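Local coordinates for protein HTH-type transcriptional regulator PrpR (Mycobacterium tuberculosis, PDB 6D2S) that regulates transcription of the enzymes that break down short-chain fatty acids through the glyoxylate and methylcitrate cycles, and is needed for growth in macrophages, at residues Phe185-Lys190 and Phe261-Gly266; His218-Gln223 and Trp242-Thr247; His19-Ala24 and Val98-Leu103; Ile91-Ala96 and Leu126-Ala131; Val55-Asn60 and Leu76-Trp81. All blocks are in the same frame, centred on the assembly; numbering follows the deposited sequence. Where two conformers were deposited one is given.

Interaction 1: residues Phe185-Lys190 and Phe261-Gly266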
# COMPACT_ATOMS: atom_id res chain seq x y z
N PHE A 185 -1.22 8.94 6.22
CA PHE A 185 -0.82 8.73 4.84
C PHE A 185 -1.55 9.74 3.95
O PHE A 185 -2.78 9.87 4.04
CB PHE A 185 -1.11 7.30 4.40
CG PHE A 185 -0.90 7.02 2.94
CD1 PHE A 185 -1.91 7.26 2.02
CD2 PHE A 185 0.30 6.51 2.49
CE1 PHE A 185 -1.72 6.99 0.67
CE2 PHE A 185 0.50 6.23 1.14
CZ PHE A 185 -0.51 6.47 0.23
N VAL A 186 -0.81 10.46 3.11
CA VAL A 186 -1.39 11.46 2.23
C VAL A 186 -0.88 11.23 0.82
O VAL A 186 0.33 11.12 0.60
CB VAL A 186 -1.06 12.90 2.68
CG1 VAL A 186 -1.57 13.91 1.65
CG2 VAL A 186 -1.67 13.18 4.04
N ARG A 187 -1.80 11.17 -0.13
CA ARG A 187 -1.47 11.11 -1.55
C ARG A 187 -2.21 12.24 -2.26
O ARG A 187 -3.38 12.50 -1.97
CB ARG A 187 -1.85 9.77 -2.16
CG ARG A 187 -1.55 9.68 -3.64
CD ARG A 187 -1.95 8.34 -4.21
NE ARG A 187 -3.34 8.00 -3.91
CZ ARG A 187 -4.39 8.59 -4.48
NH1 ARG A 187 -4.20 9.56 -5.37
NH2 ARG A 187 -5.62 8.22 -4.16
N THR A 188 -1.52 12.90 -3.18
CA THR A 188 -2.12 14.00 -3.93
C THR A 188 -1.59 13.99 -5.35
O THR A 188 -0.46 13.55 -5.60
CB THR A 188 -1.82 15.36 -3.27
OG1 THR A 188 -2.44 16.41 -4.03
CG2 THR A 188 -0.33 15.61 -3.22
N ASP A 189 -2.40 14.49 -6.28
CA ASP A 189 -1.93 14.75 -7.63
C ASP A 189 -1.58 16.24 -7.75
O ASP A 189 -1.72 17.01 -6.80
CB ASP A 189 -2.96 14.31 -8.67
CG ASP A 189 -4.27 15.07 -8.57
OD1 ASP A 189 -4.31 16.15 -7.94
OD2 ASP A 189 -5.28 14.59 -9.14
N LYS A 190 -1.12 16.64 -8.93
CA LYS A 190 -0.72 18.02 -9.12
C LYS A 190 -1.87 19.00 -8.94
O LYS A 190 -1.63 20.16 -8.60
CB LYS A 190 -0.08 18.20 -10.51
CG LYS A 190 1.30 17.57 -10.62
CD LYS A 190 1.97 17.85 -11.96
CE LYS A 190 1.29 17.10 -13.10
NZ LYS A 190 2.21 16.89 -14.26
N PHE A 261 2.02 11.68 -9.08
CA PHE A 261 1.51 11.82 -7.72
C PHE A 261 2.65 12.19 -6.78
O PHE A 261 3.83 11.94 -7.05
CB PHE A 261 0.85 10.52 -7.23
CG PHE A 261 -0.33 10.08 -8.07
CD1 PHE A 261 -1.61 10.51 -7.78
CD2 PHE A 261 -0.14 9.23 -9.15
CE1 PHE A 261 -2.69 10.11 -8.55
CE2 PHE A 261 -1.22 8.82 -9.92
CZ PHE A 261 -2.49 9.26 -9.62
N ALA A 262 2.27 12.79 -5.66
CA ALA A 262 3.14 12.92 -4.51
C ALA A 262 2.51 12.15 -3.37
O ALA A 262 1.29 12.17 -3.20
CB ALA A 262 3.35 14.38 -4.11
N VAL A 263 3.35 11.48 -2.58
CA VAL A 263 2.89 10.67 -1.47
C VAL A 263 3.73 11.01 -0.25
O VAL A 263 4.93 11.26 -0.36
CB VAL A 263 2.96 9.17 -1.81
CG1 VAL A 263 2.88 8.32 -0.55
CG2 VAL A 263 1.85 8.81 -2.78
N GLY A 264 3.09 11.04 0.92
CA GLY A 264 3.80 11.41 2.13
C GLY A 264 3.26 10.68 3.34
O GLY A 264 2.14 10.16 3.34
N LEU A 265 4.10 10.65 4.37
CA LEU A 265 3.76 10.13 5.68
C LEU A 265 4.05 11.20 6.71
O LEU A 265 5.09 11.86 6.65
CB LEU A 265 4.57 8.88 6.02
CG LEU A 265 4.30 7.64 5.18
CD1 LEU A 265 5.31 6.56 5.55
CD2 LEU A 265 2.87 7.16 5.44
N GLY A 266 3.15 11.34 7.67
CA GLY A 266 3.39 12.21 8.81
C GLY A 266 3.16 11.45 10.10
O GLY A 266 2.20 10.69 10.23
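Phe185-Asp189 and Phe261-Gly266 run antiparallel, their strand axes 4.7 Å apart at closest approach and their directions 165° apart. Val186 with Gly264 and Thr188 with Ala262 form the hydrogen-bonded pairs. In the first, Gly264 N gives a bond of 2.8 Å to Val186 O and Gly264 O receives Val186 N in return; in the second, Thr188 and Ala262 exchange two bonds. Between them lies the non-hydrogen-bonded pair of Arg187 and Val263, where Val263 CA sends a CA-H...O contact of 3.3 Å to Val186 O. Both are inner strands, 261-268 the middle one, of the five-stranded antiparallel sheet of the C-terminal short-chain fatty acyl coenzyme A regulator region, assigned by sequence to the GAF clan, with strands 194-198 and 239-247 continuing the sheet beyond them. On the face that carries Phe185, Arg187 and Val263, in the valine conformer described, CG1 of Val263 meets Phe185 CE2 at 3.6 Å and CG2 lies 3.6 Å from Arg187 CG. The Phe185 ring swings over its neighbour strand because CG stands opposite the backbone N (chi1 173°), and its edge also meets Leu265 CD2. Helix 163-170 covers this face through Cys167. Arg187 runs alongside Phe261, bends at chi3 and brings NH1 to 3.6 Å from Phe261 CE1; guanidinium and ring stand almost perpendicular, at 85°. On the other face Thr188 CG2 touches Ala262 CB at 4.0 Å, where Val217 of helix 215-218 touches both, while the Thr188 hydroxyl donates to the carbonyl oxygen of the next residue, Asp189 O.

Interaction 2: residues His218-Gln223 and Trp242-Thr247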
# COMPACT_ATOMS: atom_id res chain seq x y z
N HIS A 218 2.50 18.25 -1.13
CA HIS A 218 2.56 18.93 -2.42
C HIS A 218 3.93 19.55 -2.67
O HIS A 218 4.36 19.65 -3.82
CB HIS A 218 1.47 20.00 -2.50
CG HIS A 218 1.20 20.47 -3.90
ND1 HIS A 218 1.88 21.52 -4.47
CD2 HIS A 218 0.34 20.02 -4.84
CE1 HIS A 218 1.44 21.70 -5.70
NE2 HIS A 218 0.51 20.81 -5.95
N ASP A 219 4.64 19.95 -1.61
CA ASP A 219 5.99 20.50 -1.79
C ASP A 219 6.89 19.54 -2.55
O ASP A 219 7.89 19.98 -3.14
CB ASP A 219 6.62 20.81 -0.43
CG ASP A 219 6.15 22.13 0.18
OD1 ASP A 219 5.44 22.91 -0.51
OD2 ASP A 219 6.48 22.39 1.35
N ALA A 220 6.59 18.24 -2.55
CA ALA A 220 7.43 17.29 -3.27
C ALA A 220 7.52 17.62 -4.76
O ALA A 220 8.56 17.38 -5.38
CB ALA A 220 6.90 15.86 -3.09
N PHE A 221 6.46 18.17 -5.34
CA PHE A 221 6.47 18.47 -6.77
C PHE A 221 7.51 19.52 -7.14
O PHE A 221 7.81 19.68 -8.33
CB PHE A 221 5.09 18.93 -7.23
CG PHE A 221 4.05 17.84 -7.24
CD1 PHE A 221 4.14 16.79 -8.14
CD2 PHE A 221 2.98 17.88 -6.37
CE1 PHE A 221 3.19 15.79 -8.16
CE2 PHE A 221 2.01 16.89 -6.38
CZ PHE A 221 2.12 15.84 -7.28
N ALA A 222 8.05 20.25 -6.17
CA ALA A 222 9.06 21.26 -6.48
C ALA A 222 10.46 20.68 -6.56
O ALA A 222 11.36 21.33 -7.11
CB ALA A 222 9.04 22.38 -5.43
N GLN A 223 10.67 19.48 -6.02
CA GLN A 223 11.95 18.78 -6.07
C GLN A 223 11.67 17.34 -6.47
O GLN A 223 11.82 16.42 -5.65
CB GLN A 223 12.67 18.85 -4.72
CG GLN A 223 13.07 20.25 -4.28
CD GLN A 223 13.70 20.27 -2.89
OE1 GLN A 223 13.01 20.14 -1.88
NE2 GLN A 223 15.02 20.43 -2.84
N TRP A 242 6.94 15.21 8.65
CA TRP A 242 6.42 14.79 7.36
C TRP A 242 7.56 14.44 6.41
O TRP A 242 8.56 15.16 6.34
CB TRP A 242 5.55 15.89 6.74
CG TRP A 242 4.21 16.05 7.42
CD1 TRP A 242 3.89 16.92 8.42
CD2 TRP A 242 3.02 15.31 7.13
NE1 TRP A 242 2.57 16.75 8.78
CE2 TRP A 242 2.02 15.77 8.00
CE3 TRP A 242 2.71 14.29 6.22
CZ2 TRP A 242 0.72 15.27 7.99
CZ3 TRP A 242 1.43 13.78 6.21
CH2 TRP A 242 0.45 14.27 7.09
N VAL A 243 7.40 13.34 5.69
CA VAL A 243 8.33 12.94 4.64
C VAL A 243 7.52 12.65 3.39
O VAL A 243 6.50 11.95 3.47
CB VAL A 243 9.17 11.71 5.05
CG1 VAL A 243 10.18 11.38 3.97
CG2 VAL A 243 9.86 11.97 6.38
N ALA A 244 7.93 13.21 2.25
CA ALA A 244 7.15 13.11 1.03
C ALA A 244 8.06 12.98 -0.18
O ALA A 244 9.21 13.43 -0.17
CB ALA A 244 6.23 14.33 0.83
N LYS A 245 7.54 12.35 -1.23
CA LYS A 245 8.26 12.30 -2.49
C LYS A 245 7.26 12.11 -3.62
O LYS A 245 6.19 11.53 -3.41
CB LYS A 245 9.28 11.16 -2.50
CG LYS A 245 10.29 11.22 -3.63
CD LYS A 245 11.40 10.20 -3.44
CE LYS A 245 11.02 8.87 -4.05
NZ LYS A 245 12.18 7.94 -4.10
N THR A 246 7.61 12.61 -4.80
CA THR A 246 6.83 12.26 -5.98
C THR A 246 7.09 10.80 -6.34
O THR A 246 8.13 10.22 -5.99
CB THR A 246 7.19 13.14 -7.19
OG1 THR A 246 8.58 13.02 -7.49
CG2 THR A 246 6.85 14.60 -6.92
N THR A 247 6.12 10.20 -7.01
CA THR A 247 6.24 8.84 -7.51
C THR A 247 6.56 8.90 -9.00
O THR A 247 5.91 9.65 -9.74
CB THR A 247 4.94 8.06 -7.28
OG1 THR A 247 3.93 8.55 -8.17
CG2 THR A 247 4.47 8.25 -5.85
O HOH W 1 9.94 14.67 -4.52
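The Phe221 ring meets Thr246 obliquely, its CD1 lying 3.7 Å from Thr246 CG2, while in the plane of the same ring, at its edge, sits His218 CG. The His218 imidazole in turn carries Phe221 CD2 over one face, 3.7 Å above its plane and toward the rim. Phe221 bends back to the strand although its CB points away from it. Thr246 CG2 is placed opposite its own carbonyl carbon, beside the backbone N, and fits between the ring and the backbone of the short 3-10 turn, 3.6 Å from Ala220 O. Ala220 CB faces the strand directly, 3.7 Å from Thr246 N and 4.3 Å from Ala244 CB, a close approach that small side chains permit. No direct hydrogen bond spans the contact; instead one water accepts a hydrogen bond from Thr246 N at 3.1 Å and lies 2.8 Å from Gln223 O, to which it can donate. The Thr246 hydroxyl is engaged by Glu225 N. The 3-10 turn follows helix 215-218 and packs on strand 239-247 in the five-stranded sheet of the C-terminal short-chain fatty acyl coenzyme A regulator region, where Ala220 and Phe221 also reach Ala262 of strand 261-268 and Phe221 extends to Thr188 of strand 183-189.

Interaction 3: residues His19-Ala24 and Val98-Leu103. With NA (sodium ion), chain F.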
# COMPACT_ATOMS: atom_id res chain seq x y z
N HIS A 19 -7.16 -7.48 10.20
CA HIS A 19 -6.37 -8.54 10.83
C HIS A 19 -6.48 -9.86 10.08
O HIS A 19 -5.46 -10.52 9.82
CB HIS A 19 -6.80 -8.72 12.29
CG HIS A 19 -5.99 -9.74 13.02
ND1 HIS A 19 -4.64 -9.58 13.25
CD2 HIS A 19 -6.33 -10.95 13.55
CE1 HIS A 19 -4.18 -10.64 13.91
NE2 HIS A 19 -5.18 -11.48 14.10
N ASP A 20 -7.70 -10.29 9.75
CA ASP A 20 -7.84 -11.62 9.17
C ASP A 20 -7.15 -11.71 7.81
O ASP A 20 -6.59 -12.76 7.47
CB ASP A 20 -9.31 -12.00 9.04
CG ASP A 20 -9.98 -12.19 10.39
OD1 ASP A 20 -9.32 -12.68 11.32
OD2 ASP A 20 -11.17 -11.83 10.51
N LEU A 21 -7.21 -10.64 7.00
CA LEU A 21 -6.54 -10.65 5.71
C LEU A 21 -5.04 -10.51 5.86
O LEU A 21 -4.27 -11.13 5.12
CB LEU A 21 -7.05 -9.52 4.82
CG LEU A 21 -8.28 -9.72 3.96
CD1 LEU A 21 -8.43 -8.45 3.12
CD2 LEU A 21 -8.13 -10.97 3.09
N ASP A 22 -4.61 -9.64 6.78
CA ASP A 22 -3.18 -9.47 7.02
C ASP A 22 -2.56 -10.79 7.47
O ASP A 22 -1.50 -11.19 6.97
CB ASP A 22 -2.98 -8.37 8.07
CG ASP A 22 -1.69 -7.59 7.87
OD1 ASP A 22 -0.61 -8.21 7.99
OD2 ASP A 22 -1.76 -6.38 7.56
N MET A 23 -3.21 -11.48 8.41
CA MET A 23 -2.70 -12.77 8.88
C MET A 23 -2.78 -13.84 7.80
O MET A 23 -1.90 -14.70 7.71
CB MET A 23 -3.50 -13.21 10.12
CG MET A 23 -3.31 -12.32 11.32
SD MET A 23 -1.69 -12.62 12.08
CE MET A 23 -1.95 -14.21 12.86
N ALA A 24 -3.85 -13.83 6.99
CA ALA A 24 -3.95 -14.83 5.93
C ALA A 24 -2.80 -14.68 4.93
O ALA A 24 -2.21 -15.67 4.50
CB ALA A 24 -5.30 -14.74 5.22
N VAL A 98 -9.63 -14.55 -5.88
CA VAL A 98 -10.06 -15.91 -6.19
C VAL A 98 -9.97 -16.84 -4.99
O VAL A 98 -10.74 -17.80 -4.88
CB VAL A 98 -9.27 -16.51 -7.38
CG1 VAL A 98 -9.39 -15.63 -8.62
CG2 VAL A 98 -7.82 -16.79 -7.01
N GLY A 99 -9.02 -16.60 -4.09
CA GLY A 99 -8.78 -17.51 -2.99
C GLY A 99 -9.15 -17.00 -1.62
O GLY A 99 -9.18 -17.76 -0.65
N GLN A 100 -9.44 -15.70 -1.51
CA GLN A 100 -9.91 -15.11 -0.26
C GLN A 100 -11.26 -14.43 -0.45
O GLN A 100 -11.60 -13.53 0.31
CB GLN A 100 -8.89 -14.11 0.29
CG GLN A 100 -7.49 -14.66 0.46
CD GLN A 100 -7.34 -15.52 1.69
OE1 GLN A 100 -8.04 -15.34 2.68
NE2 GLN A 100 -6.42 -16.47 1.63
N SER A 101 -12.01 -14.84 -1.47
CA SER A 101 -13.27 -14.17 -1.81
C SER A 101 -14.28 -14.24 -0.67
O SER A 101 -14.93 -13.24 -0.35
CB SER A 101 -13.84 -14.80 -3.08
OG SER A 101 -14.91 -14.04 -3.59
N ASP A 102 -14.45 -15.42 -0.07
CA ASP A 102 -15.40 -15.56 1.03
C ASP A 102 -14.97 -14.73 2.24
O ASP A 102 -15.80 -14.10 2.90
CB ASP A 102 -15.55 -17.02 1.44
CG ASP A 102 -16.37 -17.84 0.45
OD1 ASP A 102 -16.89 -17.28 -0.54
OD2 ASP A 102 -16.49 -19.06 0.68
N LEU A 103 -13.67 -14.73 2.55
CA LEU A 103 -13.17 -13.93 3.65
C LEU A 103 -13.40 -12.44 3.39
O LEU A 103 -13.86 -11.71 4.27
CB LEU A 103 -11.68 -14.22 3.88
CG LEU A 103 -11.01 -13.40 4.99
CD1 LEU A 103 -11.79 -13.50 6.31
CD2 LEU A 103 -9.55 -13.82 5.21
NA NA F . -12.44 -12.45 12.34
O HOH W 2 -13.39 -9.84 11.23
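Helix 19-31 presents its first turns to the junction where helix 84-99 ends and helix 101-109 begins, with Leu21 CA and Leu103 CA 7.7 Å apart. Leu103 supplies most of the side-chain contacts. Its CD2 touches Leu21 CD2 at 3.8 Å and Asp20 O at 3.9 Å, and CD1 rests 4.0 Å from Asp20 CB; the two leucine side chains lie antiparallel, side by side. CG lies opposite the backbone N in Leu103 (chi1 178°), which carries both methyls across to the neighbouring helix. Helix 19-31 thus packs on the break between helices 84-99 and 101-109, where Gln100 leaves the helical path of the one and at once occupies the N-cap position of the other, within the IrrE N-terminal-like domain of the protein. Gln100 bends at chi2 and turns a face of its amide to Ala24, with OE1 3.8 Å from Ala24 CB, and Leu21 CD2 packs against Gln100 CB. Leu21 also reaches Ile104 and Ile107 of helix 101-109 and Phe130 of helix 116-135. At the outer margin Asp20 turns its carboxylate away from the leucines, and OD2 binds a sodium ion at 2.3 Å, with a water at 3.0 Å from the metal.

Interaction 4: residues Ile91-Ala96 and Leu126-Ala131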
# COMPACT_ATOMS: atom_id res chain seq x y z
N ILE A 91 -0.51 -10.17 -9.16
CA ILE A 91 -0.83 -11.58 -8.97
C ILE A 91 -1.43 -11.80 -7.60
O ILE A 91 -2.41 -12.55 -7.45
CB ILE A 91 0.44 -12.44 -9.18
CG1 ILE A 91 1.00 -12.22 -10.58
CG2 ILE A 91 0.11 -13.92 -8.94
CD1 ILE A 91 2.50 -12.66 -10.72
N ALA A 92 -0.87 -11.16 -6.58
CA ALA A 92 -1.41 -11.33 -5.23
C ALA A 92 -2.79 -10.70 -5.09
O ALA A 92 -3.62 -11.20 -4.33
CB ALA A 92 -0.43 -10.75 -4.20
N THR A 93 -3.05 -9.62 -5.83
CA THR A 93 -4.39 -9.05 -5.85
C THR A 93 -5.39 -10.06 -6.40
O THR A 93 -6.45 -10.30 -5.80
CB THR A 93 -4.42 -7.75 -6.65
OG1 THR A 93 -3.62 -6.77 -6.00
CG2 THR A 93 -5.87 -7.21 -6.74
N GLN A 94 -5.05 -10.71 -7.52
CA GLN A 94 -5.93 -11.74 -8.08
C GLN A 94 -6.04 -12.94 -7.15
O GLN A 94 -7.12 -13.55 -7.05
CB GLN A 94 -5.43 -12.18 -9.46
CG GLN A 94 -6.45 -13.02 -10.23
CD GLN A 94 -7.69 -12.22 -10.56
OE1 GLN A 94 -8.82 -12.70 -10.43
NE2 GLN A 94 -7.48 -10.99 -11.01
N LEU A 95 -4.96 -13.29 -6.45
CA LEU A 95 -5.01 -14.38 -5.48
C LEU A 95 -6.05 -14.10 -4.41
O LEU A 95 -6.81 -15.00 -4.01
CB LEU A 95 -3.63 -14.58 -4.84
CG LEU A 95 -3.53 -15.40 -3.54
CD1 LEU A 95 -4.15 -16.76 -3.67
CD2 LEU A 95 -2.07 -15.53 -3.09
N ALA A 96 -6.12 -12.86 -3.94
CA ALA A 96 -7.16 -12.49 -2.98
C ALA A 96 -8.54 -12.62 -3.59
O ALA A 96 -9.46 -13.16 -2.96
CB ALA A 96 -6.94 -11.06 -2.48
N LEU A 126 -9.76 -4.27 -0.43
CA LEU A 126 -9.30 -5.35 0.44
C LEU A 126 -8.40 -6.33 -0.30
O LEU A 126 -7.43 -6.83 0.26
CB LEU A 126 -10.50 -6.09 1.04
CG LEU A 126 -11.24 -5.23 2.08
CD1 LEU A 126 -12.61 -5.81 2.36
CD2 LEU A 126 -10.40 -5.15 3.35
N ALA A 127 -8.68 -6.59 -1.58
CA ALA A 127 -7.75 -7.41 -2.35
C ALA A 127 -6.41 -6.72 -2.51
O ALA A 127 -5.35 -7.36 -2.41
CB ALA A 127 -8.35 -7.75 -3.73
N ASN A 128 -6.42 -5.40 -2.78
CA ASN A 128 -5.17 -4.64 -2.81
C ASN A 128 -4.48 -4.67 -1.45
O ASN A 128 -3.25 -4.77 -1.38
CB ASN A 128 -5.43 -3.18 -3.20
CG ASN A 128 -5.80 -3.02 -4.66
OD1 ASN A 128 -5.44 -3.84 -5.50
ND2 ASN A 128 -6.52 -1.96 -4.96
N TYR A 129 -5.26 -4.53 -0.37
CA TYR A 129 -4.68 -4.63 0.97
C TYR A 129 -3.97 -5.97 1.16
O TYR A 129 -2.83 -6.03 1.66
CB TYR A 129 -5.78 -4.45 2.04
CG TYR A 129 -5.24 -4.54 3.47
CD1 TYR A 129 -4.98 -5.77 4.04
CD2 TYR A 129 -5.00 -3.38 4.22
CE1 TYR A 129 -4.47 -5.86 5.33
CE2 TYR A 129 -4.49 -3.46 5.51
CZ TYR A 129 -4.24 -4.71 6.06
OH TYR A 129 -3.74 -4.81 7.35
N PHE A 130 -4.64 -7.06 0.80
CA PHE A 130 -4.03 -8.39 0.88
C PHE A 130 -2.74 -8.45 0.08
O PHE A 130 -1.74 -9.02 0.56
CB PHE A 130 -5.02 -9.44 0.37
CG PHE A 130 -4.47 -10.84 0.33
CD1 PHE A 130 -4.60 -11.68 1.43
CD2 PHE A 130 -3.81 -11.31 -0.80
CE1 PHE A 130 -4.09 -12.98 1.39
CE2 PHE A 130 -3.31 -12.59 -0.85
CZ PHE A 130 -3.45 -13.43 0.24
N ALA A 131 -2.73 -7.90 -1.13
CA ALA A 131 -1.52 -7.96 -1.96
C ALA A 131 -0.37 -7.23 -1.28
O ALA A 131 0.76 -7.73 -1.25
CB ALA A 131 -1.79 -7.36 -3.34
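Ala127 is the first residue of 126-131 to touch helix 91-96, its CB lying 3.8 Å from Ala96 CB and as far from Thr93 O. One residue on, Asn128 bends its amide back so that OD1 crosses the Thr93 side chain, 3.6 Å from CG2. The Thr93 hydroxyl is bound to Phe89 O one turn earlier in its own helix. Together these residues belong to a buried helix pair within the IrrE N-terminal-like domain; the axes of the two segments approach to 7.7 Å, their directions 125° apart, and alanines on both sides allow the short separation. Phe130 follows, with CG opposite its backbone N (chi1 177°), a torsion that sends the ring over to helix 84-99. CD2 lies 3.6 Å from Ala96 CB, approached obliquely, while Ala92 O and Leu95 CD2 meet the ring at its edge, the former 3.5 Å from CD2. Beyond Leu95, Met47 and Phe51 of helix 39-51 continue the apolar packing; Ala25 of helix 19-31 adjoins Phe130 as well. Ala131 ends the run: its CA is 3.7 Å from Ala92 CB, and its own CB sits 3.3 Å from Thr93 OG1.

Interaction 5: residues Val55-Asn60 and Leu76-Trp81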
# COMPACT_ATOMS: atom_id res chain seq x y z
N VAL A 55 -0.27 -17.83 -14.73
CA VAL A 55 0.10 -16.42 -14.85
C VAL A 55 1.00 -16.27 -16.06
O VAL A 55 1.96 -17.04 -16.23
CB VAL A 55 0.81 -15.91 -13.58
CG1 VAL A 55 1.33 -14.49 -13.79
CG2 VAL A 55 -0.12 -15.98 -12.37
N VAL A 56 0.68 -15.31 -16.93
CA VAL A 56 1.47 -15.04 -18.12
C VAL A 56 1.72 -13.54 -18.20
O VAL A 56 0.81 -12.74 -17.95
CB VAL A 56 0.78 -15.56 -19.39
CG1 VAL A 56 -0.61 -14.97 -19.53
CG2 VAL A 56 1.62 -15.26 -20.62
N ILE A 57 2.94 -13.17 -18.54
CA ILE A 57 3.29 -11.77 -18.73
C ILE A 57 2.94 -11.40 -20.16
O ILE A 57 3.30 -12.13 -21.10
CB ILE A 57 4.78 -11.53 -18.44
CG1 ILE A 57 5.14 -12.01 -17.03
CG2 ILE A 57 5.15 -10.06 -18.67
CD1 ILE A 57 4.28 -11.43 -15.90
N ASP A 58 2.25 -10.28 -20.36
CA ASP A 58 1.73 -10.01 -21.70
C ASP A 58 1.73 -8.51 -22.01
O ASP A 58 1.71 -7.67 -21.11
CB ASP A 58 0.30 -10.55 -21.85
CG ASP A 58 -0.01 -11.03 -23.26
OD1 ASP A 58 0.90 -11.00 -24.12
OD2 ASP A 58 -1.16 -11.45 -23.49
N ASP A 59 1.79 -8.20 -23.29
CA ASP A 59 1.57 -6.84 -23.75
C ASP A 59 0.16 -6.76 -24.34
O ASP A 59 -0.58 -7.75 -24.37
CB ASP A 59 2.65 -6.41 -24.73
CG ASP A 59 2.77 -7.33 -25.93
OD1 ASP A 59 2.42 -8.53 -25.83
OD2 ASP A 59 3.24 -6.86 -26.99
N ASN A 60 -0.19 -5.55 -24.79
CA ASN A 60 -1.49 -5.23 -25.39
C ASN A 60 -2.67 -5.72 -24.54
O ASN A 60 -3.69 -6.17 -25.06
CB ASN A 60 -1.60 -5.74 -26.83
CG ASN A 60 -1.49 -7.24 -26.94
OD1 ASN A 60 -2.26 -7.98 -26.32
ND2 ASN A 60 -0.55 -7.70 -27.76
N LEU A 76 -4.22 -15.63 -15.87
CA LEU A 76 -4.07 -14.24 -15.44
C LEU A 76 -2.96 -13.62 -16.28
O LEU A 76 -1.80 -14.02 -16.16
CB LEU A 76 -3.74 -14.14 -13.96
CG LEU A 76 -3.47 -12.70 -13.49
CD1 LEU A 76 -4.74 -11.85 -13.60
CD2 LEU A 76 -2.94 -12.68 -12.06
N ARG A 77 -3.32 -12.64 -17.11
CA ARG A 77 -2.33 -11.87 -17.85
C ARG A 77 -1.91 -10.65 -17.03
O ARG A 77 -2.75 -9.96 -16.46
CB ARG A 77 -2.90 -11.44 -19.21
CG ARG A 77 -3.02 -12.62 -20.16
CD ARG A 77 -3.98 -12.30 -21.29
NE ARG A 77 -3.51 -11.19 -22.11
CZ ARG A 77 -4.31 -10.29 -22.68
NH1 ARG A 77 -5.63 -10.36 -22.49
NH2 ARG A 77 -3.80 -9.32 -23.42
N VAL A 78 -0.61 -10.41 -16.97
CA VAL A 78 -0.03 -9.35 -16.17
C VAL A 78 0.83 -8.50 -17.09
O VAL A 78 1.59 -9.05 -17.90
CB VAL A 78 0.79 -9.91 -14.99
CG1 VAL A 78 1.47 -8.77 -14.22
CG2 VAL A 78 -0.10 -10.74 -14.07
N ALA A 79 0.69 -7.18 -16.98
CA ALA A 79 1.32 -6.27 -17.94
C ALA A 79 2.84 -6.38 -17.91
O ALA A 79 3.47 -6.32 -16.86
CB ALA A 79 0.91 -4.82 -17.63
N HIS A 80 3.43 -6.49 -19.11
CA HIS A 80 4.87 -6.67 -19.24
C HIS A 80 5.66 -5.44 -18.81
O HIS A 80 6.82 -5.56 -18.42
CB HIS A 80 5.21 -7.02 -20.70
CG HIS A 80 5.19 -5.83 -21.61
ND1 HIS A 80 4.04 -5.11 -21.87
CD2 HIS A 80 6.18 -5.21 -22.28
CE1 HIS A 80 4.33 -4.11 -22.68
NE2 HIS A 80 5.62 -4.15 -22.95
N TRP A 81 5.06 -4.25 -18.88
CA TRP A 81 5.80 -3.05 -18.51
C TRP A 81 5.92 -2.87 -17.01
O TRP A 81 6.56 -1.90 -16.57
CB TRP A 81 5.17 -1.81 -19.15
CG TRP A 81 3.70 -1.64 -18.92
CD1 TRP A 81 2.69 -2.11 -19.70
CD2 TRP A 81 3.08 -0.93 -17.84
NE1 TRP A 81 1.47 -1.74 -19.17
CE2 TRP A 81 1.68 -1.02 -18.02
CE3 TRP A 81 3.57 -0.23 -16.73
CZ2 TRP A 81 0.77 -0.44 -17.14
CZ3 TRP A 81 2.66 0.35 -15.86
CH2 TRP A 81 1.28 0.24 -16.07
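Backbone hydrogen bonds join Val55-Asp58 to Leu76-Ala79 in parallel. Val56 N bonds to Leu76 O and Val56 O receives Val78 N; Asp58 repeats the scheme, its N donating to Val78 O and its O accepting His80 N at 2.9 Å, a more bent bond (140° at the hydrogen) that approaches from above the carbonyl plane. The strands are twisted by 36°. Charge adds a salt bridge: Asp58 OD2 accepts from Arg77 NE at 2.7 Å through its anti lone pair, the oxygen tilted out of the guanidinium plane, with the carboxylate and guanidinium planes 72° apart. A bend at chi3 turns the arginine toward the aspartate, and its NH1 is held by His70 NE2. Apolar contacts fill one face, where Val55 CG1 meets Val78 CG2 at 4.0 Å and Ile57 CD1 meets Val78 CB at 3.9 Å; Ile57 CG2 also presses against His80 CA at 3.4 Å. At the strand ends, in the Asp59 conformer described, a CH-pi contact sets Asp59 CB over one face of the His80 ring, 3.8 Å from its centroid. Val55 and Val78 also pack on Ile91 of helix 84-99, so one face of the sheet is backed by helix. Such helix-backed parallel pairing belongs to the small mixed three-stranded sheet, in the order 54-58, 75-79, 67-70, of the IrrE N-terminal-like domain.

The five contacts fall into two groups. Interactions 3, 4 and 5 come first in the chain. Interactions 3 and 4, centres about 9 Å apart, alternate their segments, share helix 84-99 and meet where Gln100 touches Phe130. Interaction 5 lies between the segments of interaction 3 and closes before interaction 4 opens; its centre is about 17 Å from that of interaction 4, and Leu76 packs on Gln94 there, linking the small sheet to the helices. Interactions 1 and 2 follow in the C-terminal region, centres about 7 Å apart, on neighbouring strands 261-268 and 239-247 of one sheet. Interaction 1 is about 22 Å from interaction 4, centre to centre, in a different family region, and the two groups of contacts do not touch.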